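Local coordinates for periplasmic sugar-binding domain protein (Pseudomonas fluorescens Pf-5, PDB 3H75) that probably binds carbohydrate in the periplasm, as a two-domain solute-binding protein of the bacterial solute-binding protein 2 family, at residues Ser21-Met26 / Ile39-Arg44; Trp187-Ala192 / Ser243-Gln248; Ala269-His274 / Tyr333-Gln338. All blocks are in the same frame, centred on the assembly; numbering follows the deposited sequence.

Contact 1: residues Ser21-Met26 / Ile39-Arg44; sequences SYSQFM and ILYAER. With SO4 (sulfate ion), chain B.
Ser-23 and Ile-39 make the apolar half of this contact: the methyl CD1 of Ile-39 lies 3.6 Å from Ser-23 CB on the side of helix 17-33 that faces strand 36-41. The isoleucine chain gets there because CG1 stands anti to the carbonyl carbon (chi1 -63°) and CD1 continues outward. Its other branch, CG2, sits over one face of the Tyr-41 ring, offset toward the rim.

The polar half joins two hydroxyls. Ser-23 OG is 2.8 Å from Tyr-41 OH, and it also bonds to the carbonyl oxygen of Trp-19, one helical turn back. A water in the plane of the tyrosine ring lies 2.6 Å from Tyr-41 OH and makes a weak bond to Gln-24 NE2. Both halves fall within the beta-alpha-beta unit of strand 5-10, helix 17-33 and strand 36-41, pinning the crossover helix to the edge strand it leads into; Tyr-41 also rests on Asn-10 of the adjacent parallel strand.

Ionic contacts occupy the far end of 39-44. The guanidinium of Arg-44 meets a sulfate, probably from the crystallisation liquor, through two nitrogens: NH1 to O4 at 2.9 Å and 174°, and NH2 to O2 at 2.9 Å and 154°. Trp-19 NE1 bonds the same anion, while Glu-16 forms a salt bridge with Arg-44 NH2 and probably helps to orient the guanidinium.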
loop_
_atom_site.group_PDB
_atom_site.type_symbol
_atom_site.label_atom_id
_atom_site.label_comp_id
_atom_site.label_asym_id
_atom_site.label_seq_id
_atom_site.Cartn_x
_atom_site.Cartn_y
_atom_site.Cartn_z
ATOM N N SER A 21 3.866 10.041 0.780
ATOM C CA SER A 21 5.050 9.305 1.207
ATOM C C SER A 21 5.586 8.440 0.067
ATOM O O SER A 21 6.797 8.281 -0.093
ATOM C CB SER A 21 4.726 8.434 2.423
ATOM O OG SER A 21 4.493 9.253 3.556
ATOM N N TYR A 22 4.671 7.892 -0.725
ATOM C CA TYR A 22 5.025 7.055 -1.866
ATOM C C TYR A 22 5.797 7.943 -2.848
ATOM O O TYR A 22 6.847 7.554 -3.359
ATOM C CB TYR A 22 3.741 6.529 -2.513
ATOM C CG TYR A 22 3.904 5.395 -3.504
ATOM C CD1 TYR A 22 3.654 4.074 -3.131
ATOM C CD2 TYR A 22 4.226 5.651 -4.838
ATOM C CE1 TYR A 22 3.707 3.034 -4.062
ATOM C CE2 TYR A 22 4.286 4.618 -5.776
ATOM C CZ TYR A 22 4.018 3.316 -5.385
ATOM O OH TYR A 22 4.004 2.307 -6.316
ATOM N N SER A 23 5.270 9.140 -3.094
ATOM C CA SER A 23 5.905 10.094 -3.998
ATOM C C SER A 23 7.274 10.549 -3.507
ATOM O O SER A 23 8.234 10.593 -4.278
ATOM C CB SER A 23 5.014 11.327 -4.183
ATOM O OG SER A 23 3.844 11.005 -4.907
ATOM N N GLN A 24 7.365 10.887 -2.225
ATOM C CA GLN A 24 8.626 11.356 -1.668
ATOM C C GLN A 24 9.719 10.301 -1.757
ATOM O O GLN A 24 10.881 10.629 -2.018
ATOM C CB GLN A 24 8.442 11.798 -0.213
ATOM C CG GLN A 24 7.477 12.964 -0.052
ATOM C CD GLN A 24 7.878 14.172 -0.878
ATOM O OE1 GLN A 24 8.921 14.779 -0.643
ATOM N NE2 GLN A 24 7.048 14.526 -1.859
ATOM N N PHE A 25 9.358 9.037 -1.550
ATOM C CA PHE A 25 10.337 7.960 -1.631
ATOM C C PHE A 25 10.826 7.852 -3.078
ATOM O O PHE A 25 12.019 7.674 -3.327
ATOM C CB PHE A 25 9.719 6.630 -1.178
ATOM C CG PHE A 25 10.735 5.555 -0.896
ATOM C CD1 PHE A 25 11.549 5.633 0.230
ATOM C CD2 PHE A 25 10.893 4.473 -1.761
ATOM C CE1 PHE A 25 12.511 4.645 0.493
ATOM C CE2 PHE A 25 11.852 3.483 -1.508
ATOM C CZ PHE A 25 12.660 3.573 -0.376
HETATM N N MSE A 26 9.901 7.970 -4.030
HETATM C CA MSE A 26 10.259 7.904 -5.442
HETATM C C MSE A 26 11.174 9.057 -5.830
HETATM O O MSE A 26 12.138 8.867 -6.569
HETATM C CB MSE A 26 9.014 7.971 -6.329
HETATM C CG MSE A 26 8.141 6.738 -6.315
HETATM SE SE MSE A 26 6.622 6.956 -7.512
HETATM C CE MSE A 26 7.547 6.768 -9.199
ATOM N N ILE A 39 5.421 13.551 -11.309
ATOM C CA ILE A 39 4.307 12.879 -10.661
ATOM C C ILE A 39 3.041 13.707 -10.809
ATOM O O ILE A 39 3.004 14.879 -10.420
ATOM C CB ILE A 39 4.586 12.654 -9.155
ATOM C CG1 ILE A 39 5.788 11.721 -8.985
ATOM C CG2 ILE A 39 3.353 12.064 -8.478
ATOM C CD1 ILE A 39 6.231 11.534 -7.547
ATOM N N LEU A 40 2.011 13.097 -11.388
ATOM C CA LEU A 40 0.729 13.762 -11.585
ATOM C C LEU A 40 -0.304 13.144 -10.650
ATOM O O LEU A 40 -0.578 11.947 -10.726
ATOM C CB LEU A 40 0.258 13.594 -13.030
ATOM C CG LEU A 40 1.215 14.037 -14.138
ATOM C CD1 LEU A 40 0.564 13.789 -15.495
ATOM C CD2 LEU A 40 1.553 15.509 -13.971
ATOM N N TYR A 41 -0.873 13.958 -9.765
ATOM C CA TYR A 41 -1.886 13.480 -8.830
ATOM C C TYR A 41 -3.287 13.498 -9.435
ATOM O O TYR A 41 -3.669 14.456 -10.102
ATOM C CB TYR A 41 -1.887 14.344 -7.562
ATOM C CG TYR A 41 -0.775 14.017 -6.592
ATOM C CD1 TYR A 41 -0.909 12.971 -5.681
ATOM C CD2 TYR A 41 0.411 14.755 -6.582
ATOM C CE1 TYR A 41 0.109 12.668 -4.780
ATOM C CE2 TYR A 41 1.435 14.460 -5.686
ATOM C CZ TYR A 41 1.274 13.414 -4.786
ATOM O OH TYR A 41 2.268 13.125 -3.879
ATOM N N ALA A 42 -4.060 12.446 -9.181
ATOM C CA ALA A 42 -5.425 12.382 -9.686
ATOM C C ALA A 42 -6.382 13.095 -8.738
ATOM O O ALA A 42 -7.508 13.405 -9.108
ATOM C CB ALA A 42 -5.856 10.932 -9.838
ATOM N N GLU A 43 -5.915 13.354 -7.519
ATOM C CA GLU A 43 -6.725 13.975 -6.473
ATOM C C GLU A 43 -7.979 13.123 -6.264
ATOM O O GLU A 43 -9.110 13.616 -6.164
ATOM C CB GLU A 43 -7.071 15.436 -6.820
ATOM C CG GLU A 43 -5.849 16.329 -7.109
ATOM C CD GLU A 43 -4.907 16.519 -5.923
ATOM O OE1 GLU A 43 -5.182 15.994 -4.824
ATOM O OE2 GLU A 43 -3.877 17.210 -6.097
ATOM N N ARG A 44 -7.741 11.817 -6.221
ATOM C CA ARG A 44 -8.758 10.803 -5.984
ATOM C C ARG A 44 -9.935 10.681 -6.946
ATOM O O ARG A 44 -11.027 10.267 -6.555
ATOM C CB ARG A 44 -9.260 10.917 -4.541
ATOM C CG ARG A 44 -8.284 10.330 -3.504
ATOM C CD ARG A 44 -8.078 8.845 -3.765
ATOM N NE ARG A 44 -7.173 8.194 -2.815
ATOM C CZ ARG A 44 -6.872 6.899 -2.869
ATOM N NH1 ARG A 44 -7.402 6.140 -3.822
ATOM N NH2 ARG A 44 -6.051 6.363 -1.973
HETATM S S SO4 B . -5.521 2.980 -3.795
HETATM O O1 SO4 B . -5.410 1.576 -3.348
HETATM O O2 SO4 B . -4.937 3.856 -2.769
HETATM O O3 SO4 B . -4.777 3.118 -5.056
HETATM O O4 SO4 B . -6.948 3.317 -3.996
HETATM O O HOH W 1 4.180 14.899 -3.547
#

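Contact 2: residues Trp187-Ala192 / Ser243-Gln248; sequences WNRERA and SPEALQ. With SO4 (sulfate ion), chain B.
Arg-189 and Glu-245 bridge the first turns of two helices, 189-202 and 244-252, which follow strands 177-184 and 236-240 of the mixed-sheet domain. The salt bridge is end-on and uses two nitrogens, one for each carboxylate oxygen. Arg-189 NH1 reaches Glu-245 OE1 at 2.9 Å with a nearly straight N-H...O angle of 168°; the oxygen lies in the guanidinium plane but is met from above the plane of its own carboxylate. NH2 reaches OE2 at 2.8 Å on the syn side, and this bond is more bent, at 143°. The unequal geometry follows from the two flat groups being turned 54° apart, so two hydrogen bonds hold the pair although its planes are not coplanar.

Both chains are extended, and they cross at about a right angle; this lets the pair span backbones whose nearest CA atoms, those of Arg-189 and Ala-246, are 11.9 Å apart. Arg-189 also touches Leu-218 of helix 214-226. Ser-243 N-caps the second helix, its OG accepting from Ala-246 N at 3.2 Å, and Asp-214 bonds the same hydroxyl. At the start of 187-192, well away from the salt bridge, Trp-187 NE1 makes a weak bond to sulfate O4 at 3.0 Å.

Helix starts placed at the C-terminal ends of parallel strands are characteristic of the alpha/beta domains of periplasmic binding proteins, where such ends face the interdomain cleft.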
loop_
_atom_site.group_PDB
_atom_site.type_symbol
_atom_site.label_atom_id
_atom_site.label_comp_id
_atom_site.label_asym_id
_atom_site.label_seq_id
_atom_site.Cartn_x
_atom_site.Cartn_y
_atom_site.Cartn_z
ATOM N N TRP A 187 -10.992 4.367 2.320
ATOM C CA TRP A 187 -9.684 4.859 2.769
ATOM C C TRP A 187 -9.804 6.153 3.570
ATOM O O TRP A 187 -8.790 6.719 3.980
ATOM C CB TRP A 187 -8.750 5.152 1.579
ATOM C CG TRP A 187 -8.577 4.055 0.567
ATOM C CD1 TRP A 187 -8.704 4.171 -0.789
ATOM C CD2 TRP A 187 -8.192 2.698 0.818
ATOM N NE1 TRP A 187 -8.420 2.972 -1.400
ATOM C CE2 TRP A 187 -8.103 2.050 -0.435
ATOM C CE3 TRP A 187 -7.911 1.967 1.979
ATOM C CZ2 TRP A 187 -7.744 0.706 -0.560
ATOM C CZ3 TRP A 187 -7.553 0.630 1.855
ATOM C CH2 TRP A 187 -7.472 0.013 0.594
ATOM N N ASN A 188 -11.036 6.603 3.799
ATOM C CA ASN A 188 -11.307 7.876 4.474
ATOM C C ASN A 188 -11.529 7.812 5.987
ATOM O O ASN A 188 -12.391 7.080 6.474
ATOM C CB ASN A 188 -12.511 8.525 3.784
ATOM C CG ASN A 188 -12.758 9.946 4.235
ATOM O OD1 ASN A 188 -13.211 10.186 5.352
ATOM N ND2 ASN A 188 -12.459 10.902 3.361
ATOM N N ARG A 189 -10.753 8.612 6.715
ATOM C CA ARG A 189 -10.813 8.663 8.171
ATOM C C ARG A 189 -12.146 9.132 8.752
ATOM O O ARG A 189 -12.711 8.467 9.617
ATOM C CB ARG A 189 -9.681 9.547 8.706
ATOM C CG ARG A 189 -9.616 9.630 10.217
ATOM C CD ARG A 189 -8.336 10.315 10.652
ATOM N NE ARG A 189 -8.227 10.430 12.102
ATOM C CZ ARG A 189 -7.121 10.808 12.732
ATOM N NH1 ARG A 189 -6.030 11.107 12.039
ATOM N NH2 ARG A 189 -7.104 10.881 14.056
ATOM N N GLU A 190 -12.655 10.274 8.300
ATOM C CA GLU A 190 -13.922 10.749 8.845
ATOM C C GLU A 190 -15.090 9.834 8.491
ATOM O O GLU A 190 -16.022 9.687 9.281
ATOM C CB GLU A 190 -14.212 12.187 8.392
ATOM C CG GLU A 190 -14.132 12.436 6.905
ATOM C CD GLU A 190 -14.392 13.890 6.555
ATOM O OE1 GLU A 190 -13.711 14.771 7.128
ATOM O OE2 GLU A 190 -15.271 14.152 5.706
ATOM N N ARG A 191 -15.043 9.213 7.315
ATOM C CA ARG A 191 -16.117 8.307 6.914
ATOM C C ARG A 191 -16.115 7.086 7.832
ATOM O O ARG A 191 -17.159 6.673 8.333
ATOM C CB ARG A 191 -15.944 7.865 5.457
ATOM C CG ARG A 191 -17.028 6.911 4.964
ATOM C CD ARG A 191 -16.795 6.525 3.510
ATOM N NE ARG A 191 -17.635 5.412 3.071
ATOM C CZ ARG A 191 -18.936 5.502 2.811
ATOM N NH1 ARG A 191 -19.570 6.661 2.941
ATOM N NH2 ARG A 191 -19.603 4.428 2.410
ATOM N N ALA A 192 -14.938 6.509 8.053
ATOM C CA ALA A 192 -14.824 5.346 8.930
ATOM C C ALA A 192 -15.250 5.748 10.334
ATOM O O ALA A 192 -15.878 4.969 11.053
ATOM C CB ALA A 192 -13.387 4.834 8.943
ATOM N N SER A 243 1.481 6.382 8.621
ATOM C CA SER A 243 1.306 7.799 8.920
ATOM C C SER A 243 1.908 8.078 10.294
ATOM O O SER A 243 1.948 7.200 11.160
ATOM C CB SER A 243 -0.173 8.178 8.925
ATOM O OG SER A 243 -0.860 7.545 9.989
ATOM N N PRO A 244 2.385 9.309 10.511
ATOM C CA PRO A 244 2.980 9.660 11.802
ATOM C C PRO A 244 2.086 9.302 12.984
ATOM O O PRO A 244 2.557 8.735 13.972
ATOM C CB PRO A 244 3.206 11.163 11.677
ATOM C CG PRO A 244 3.501 11.326 10.218
ATOM C CD PRO A 244 2.457 10.441 9.572
ATOM N N GLU A 245 0.799 9.626 12.881
ATOM C CA GLU A 245 -0.137 9.341 13.962
ATOM C C GLU A 245 -0.306 7.842 14.205
ATOM O O GLU A 245 -0.425 7.402 15.349
ATOM C CB GLU A 245 -1.501 9.972 13.668
ATOM C CG GLU A 245 -2.343 10.183 14.915
ATOM C CD GLU A 245 -3.672 10.845 14.621
ATOM O OE1 GLU A 245 -3.716 11.709 13.723
ATOM O OE2 GLU A 245 -4.667 10.511 15.295
ATOM N N ALA A 246 -0.327 7.055 13.133
ATOM C CA ALA A 246 -0.477 5.609 13.268
ATOM C C ALA A 246 0.760 5.002 13.920
ATOM O O ALA A 246 0.654 4.103 14.756
ATOM C CB ALA A 246 -0.712 4.975 11.900
ATOM N N LEU A 247 1.935 5.489 13.533
ATOM C CA LEU A 247 3.177 4.983 14.099
ATOM C C LEU A 247 3.210 5.279 15.595
ATOM O O LEU A 247 3.599 4.429 16.396
ATOM C CB LEU A 247 4.381 5.629 13.407
ATOM C CG LEU A 247 4.554 5.287 11.923
ATOM C CD1 LEU A 247 5.577 6.223 11.313
ATOM C CD2 LEU A 247 4.986 3.834 11.752
ATOM N N GLN A 248 2.793 6.482 15.970
ATOM C CA GLN A 248 2.782 6.850 17.378
ATOM C C GLN A 248 1.791 5.975 18.138
ATOM O O GLN A 248 2.066 5.549 19.257
ATOM C CB GLN A 248 2.397 8.320 17.552
ATOM C CG GLN A 248 2.480 8.808 19.000
ATOM C CD GLN A 248 3.895 8.766 19.551
ATOM O OE1 GLN A 248 4.782 9.469 19.065
ATOM N NE2 GLN A 248 4.115 7.936 20.566
HETATM S S SO4 B . -5.521 2.980 -3.795
HETATM O O1 SO4 B . -5.410 1.576 -3.348
HETATM O O2 SO4 B . -4.937 3.856 -2.769
HETATM O O3 SO4 B . -4.777 3.118 -5.056
HETATM O O4 SO4 B . -6.948 3.317 -3.996
#

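Contact 3: residues Ala269-His274 / Tyr333-Gln338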
loop_
_atom_site.group_PDB
_atom_site.type_symbol
_atom_site.label_atom_id
_atom_site.label_comp_id
_atom_site.label_asym_id
_atom_site.label_seq_id
_atom_site.Cartn_x
_atom_site.Cartn_y
_atom_site.Cartn_z
ATOM N N ALA A 269 10.544 0.484 -8.027
ATOM C CA ALA A 269 10.121 0.492 -9.422
ATOM C C ALA A 269 11.074 1.345 -10.255
ATOM O O ALA A 269 11.414 0.984 -11.381
ATOM C CB ALA A 269 8.692 1.032 -9.538
ATOM N N LEU A 270 11.508 2.475 -9.705
ATOM C CA LEU A 270 12.419 3.344 -10.447
ATOM C C LEU A 270 13.790 2.697 -10.614
ATOM O O LEU A 270 14.467 2.927 -11.619
ATOM C CB LEU A 270 12.527 4.718 -9.776
ATOM C CG LEU A 270 11.228 5.533 -9.890
ATOM C CD1 LEU A 270 11.376 6.872 -9.204
ATOM C CD2 LEU A 270 10.874 5.740 -11.350
ATOM N N VAL A 271 14.202 1.882 -9.645
ATOM C CA VAL A 271 15.483 1.192 -9.768
ATOM C C VAL A 271 15.356 0.231 -10.948
ATOM O O VAL A 271 16.253 0.136 -11.789
ATOM C CB VAL A 271 15.828 0.367 -8.508
ATOM C CG1 VAL A 271 17.068 -0.487 -8.770
ATOM C CG2 VAL A 271 16.071 1.292 -7.328
ATOM N N ALA A 272 14.233 -0.481 -11.009
ATOM C CA ALA A 272 13.993 -1.429 -12.092
ATOM C C ALA A 272 13.924 -0.736 -13.452
ATOM O O ALA A 272 14.488 -1.229 -14.435
ATOM C CB ALA A 272 12.706 -2.210 -11.832
ATOM N N LEU A 273 13.236 0.402 -13.519
ATOM C CA LEU A 273 13.121 1.124 -14.782
ATOM C C LEU A 273 14.466 1.710 -15.179
ATOM O O LEU A 273 14.818 1.735 -16.359
ATOM C CB LEU A 273 12.064 2.228 -14.685
ATOM C CG LEU A 273 10.639 1.699 -14.499
ATOM C CD1 LEU A 273 9.658 2.861 -14.515
ATOM C CD2 LEU A 273 10.305 0.705 -15.600
ATOM N N HIS A 274 15.213 2.187 -14.190
ATOM C CA HIS A 274 16.539 2.739 -14.434
ATOM C C HIS A 274 17.385 1.668 -15.115
ATOM O O HIS A 274 18.082 1.935 -16.096
ATOM C CB HIS A 274 17.171 3.158 -13.101
ATOM C CG HIS A 274 18.648 3.396 -13.169
ATOM N ND1 HIS A 274 19.568 2.373 -13.144
ATOM C CD2 HIS A 274 19.364 4.545 -13.238
ATOM C CE1 HIS A 274 20.790 2.878 -13.189
ATOM N NE2 HIS A 274 20.693 4.193 -13.247
ATOM N N TYR A 333 17.635 -8.088 -6.557
ATOM C CA TYR A 333 17.312 -6.863 -5.843
ATOM C C TYR A 333 16.882 -7.192 -4.419
ATOM O O TYR A 333 15.999 -8.024 -4.209
ATOM C CB TYR A 333 16.185 -6.120 -6.552
ATOM C CG TYR A 333 16.517 -5.669 -7.955
ATOM C CD1 TYR A 333 17.580 -4.801 -8.197
ATOM C CD2 TYR A 333 15.733 -6.070 -9.037
ATOM C CE1 TYR A 333 17.847 -4.333 -9.481
ATOM C CE2 TYR A 333 15.991 -5.611 -10.322
ATOM C CZ TYR A 333 17.046 -4.743 -10.537
ATOM O OH TYR A 333 17.277 -4.262 -11.805
ATOM N N PRO A 334 17.517 -6.555 -3.423
ATOM C CA PRO A 334 17.172 -6.800 -2.020
ATOM C C PRO A 334 16.093 -5.836 -1.524
ATOM O O PRO A 334 16.110 -5.414 -0.368
ATOM C CB PRO A 334 18.500 -6.586 -1.311
ATOM C CG PRO A 334 19.072 -5.435 -2.076
ATOM C CD PRO A 334 18.787 -5.811 -3.523
ATOM N N PHE A 335 15.157 -5.495 -2.408
ATOM C CA PHE A 335 14.077 -4.570 -2.066
ATOM C C PHE A 335 13.333 -4.967 -0.794
ATOM O O PHE A 335 12.829 -6.083 -0.676
ATOM C CB PHE A 335 13.065 -4.467 -3.214
ATOM C CG PHE A 335 13.649 -3.985 -4.514
ATOM C CD1 PHE A 335 14.605 -2.970 -4.544
ATOM C CD2 PHE A 335 13.201 -4.518 -5.716
ATOM C CE1 PHE A 335 15.107 -2.495 -5.760
ATOM C CE2 PHE A 335 13.692 -4.051 -6.937
ATOM C CZ PHE A 335 14.645 -3.039 -6.957
ATOM N N GLY A 336 13.252 -4.038 0.152
ATOM C CA GLY A 336 12.561 -4.322 1.395
ATOM C C GLY A 336 12.672 -3.186 2.388
ATOM O O GLY A 336 13.487 -2.276 2.228
ATOM N N LEU A 337 11.850 -3.242 3.429
ATOM C CA LEU A 337 11.855 -2.206 4.450
ATOM C C LEU A 337 13.179 -2.194 5.203
ATOM O O LEU A 337 13.597 -1.161 5.726
ATOM C CB LEU A 337 10.701 -2.439 5.429
ATOM C CG LEU A 337 10.413 -1.363 6.475
ATOM C CD1 LEU A 337 10.127 -0.032 5.793
ATOM C CD2 LEU A 337 9.220 -1.798 7.317
ATOM N N GLN A 338 13.851 -3.339 5.252
ATOM C CA GLN A 338 15.117 -3.411 5.969
ATOM C C GLN A 338 16.162 -2.449 5.413
ATOM O O GLN A 338 17.027 -1.981 6.148
ATOM C CB GLN A 338 15.659 -4.842 5.961
ATOM C CG GLN A 338 16.823 -5.050 6.918
ATOM C CD GLN A 338 16.593 -4.373 8.261
ATOM O OE1 GLN A 338 15.536 -4.530 8.879
ATOM N NE2 GLN A 338 17.585 -3.616 8.719
#
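Tyr-333 and Phe-335 both set CG anti to the carbonyl carbon, with chi1 of -62° and -60°, and this sends their rings side by side toward Val-271 on the helix. The valine answers with CG1 anti to the backbone N (chi1 172°), which places that methyl where both aromatic residues can reach it.

Val-271 CG1 is 4.0 Å from Tyr-333 CE1 and also 4.0 Å from Phe-335 CZ, where it lies at the edge of the phenylalanine ring and in its plane. The branch carbon joins in, Val-271 CB being 3.9 Å from Phe-335 CZ. Within 333-338 the two aromatics pack together: Tyr-333 CB sits 3.2 Å above the plane of the Phe-335 ring, near the rim. The tyrosine ring itself runs past Val-271 until its OH comes 4.3 Å from Ala-272 CA; that hydroxyl is hydrogen-bonded to Asp-275, one turn further along the helix, which fixes the far end of the ring. Phe-335 also stacks on Trp-268. An alanine in place of Phe-335 takes away the ring, which would probably open a gap between Val-271 and Trp-268 and leave the tryptophan without its stack.

The aromatic pair thus lays the C-terminal tail on helix 265-277. Val-271 additionally touches Phe-319 and Leu-322 of helix 319-322 and Leu-33 of helix 17-33, while Ala-269, Leu-270 and Leu-273 pack against strand 65-69 of the parallel sheet.

How the contacts relate
From the N terminus the three contacts follow in series, neither nesting nor crossing. Contact 1 closes the shortest loop, 12 residues, within the parallel-sheet domain. Contact 2 closes a loop of 50 residues, linking two helix starts of the mixed-sheet domain. Contact 3 closes 58 residues, bringing the tail back to helix 265-277, which packs on the parallel-sheet domain. Contacts 1 and 2 meet where Arg-44 NH2 lies 3.6 Å from Trp-187 CD1, and both touch the sulfate, so the anion sits between the domains. Contacts 1 and 3 meet through Met-26 O and Leu-270 CD1, 3.4 Å apart. The centres of contacts 2 and 3 are about 27 Å apart.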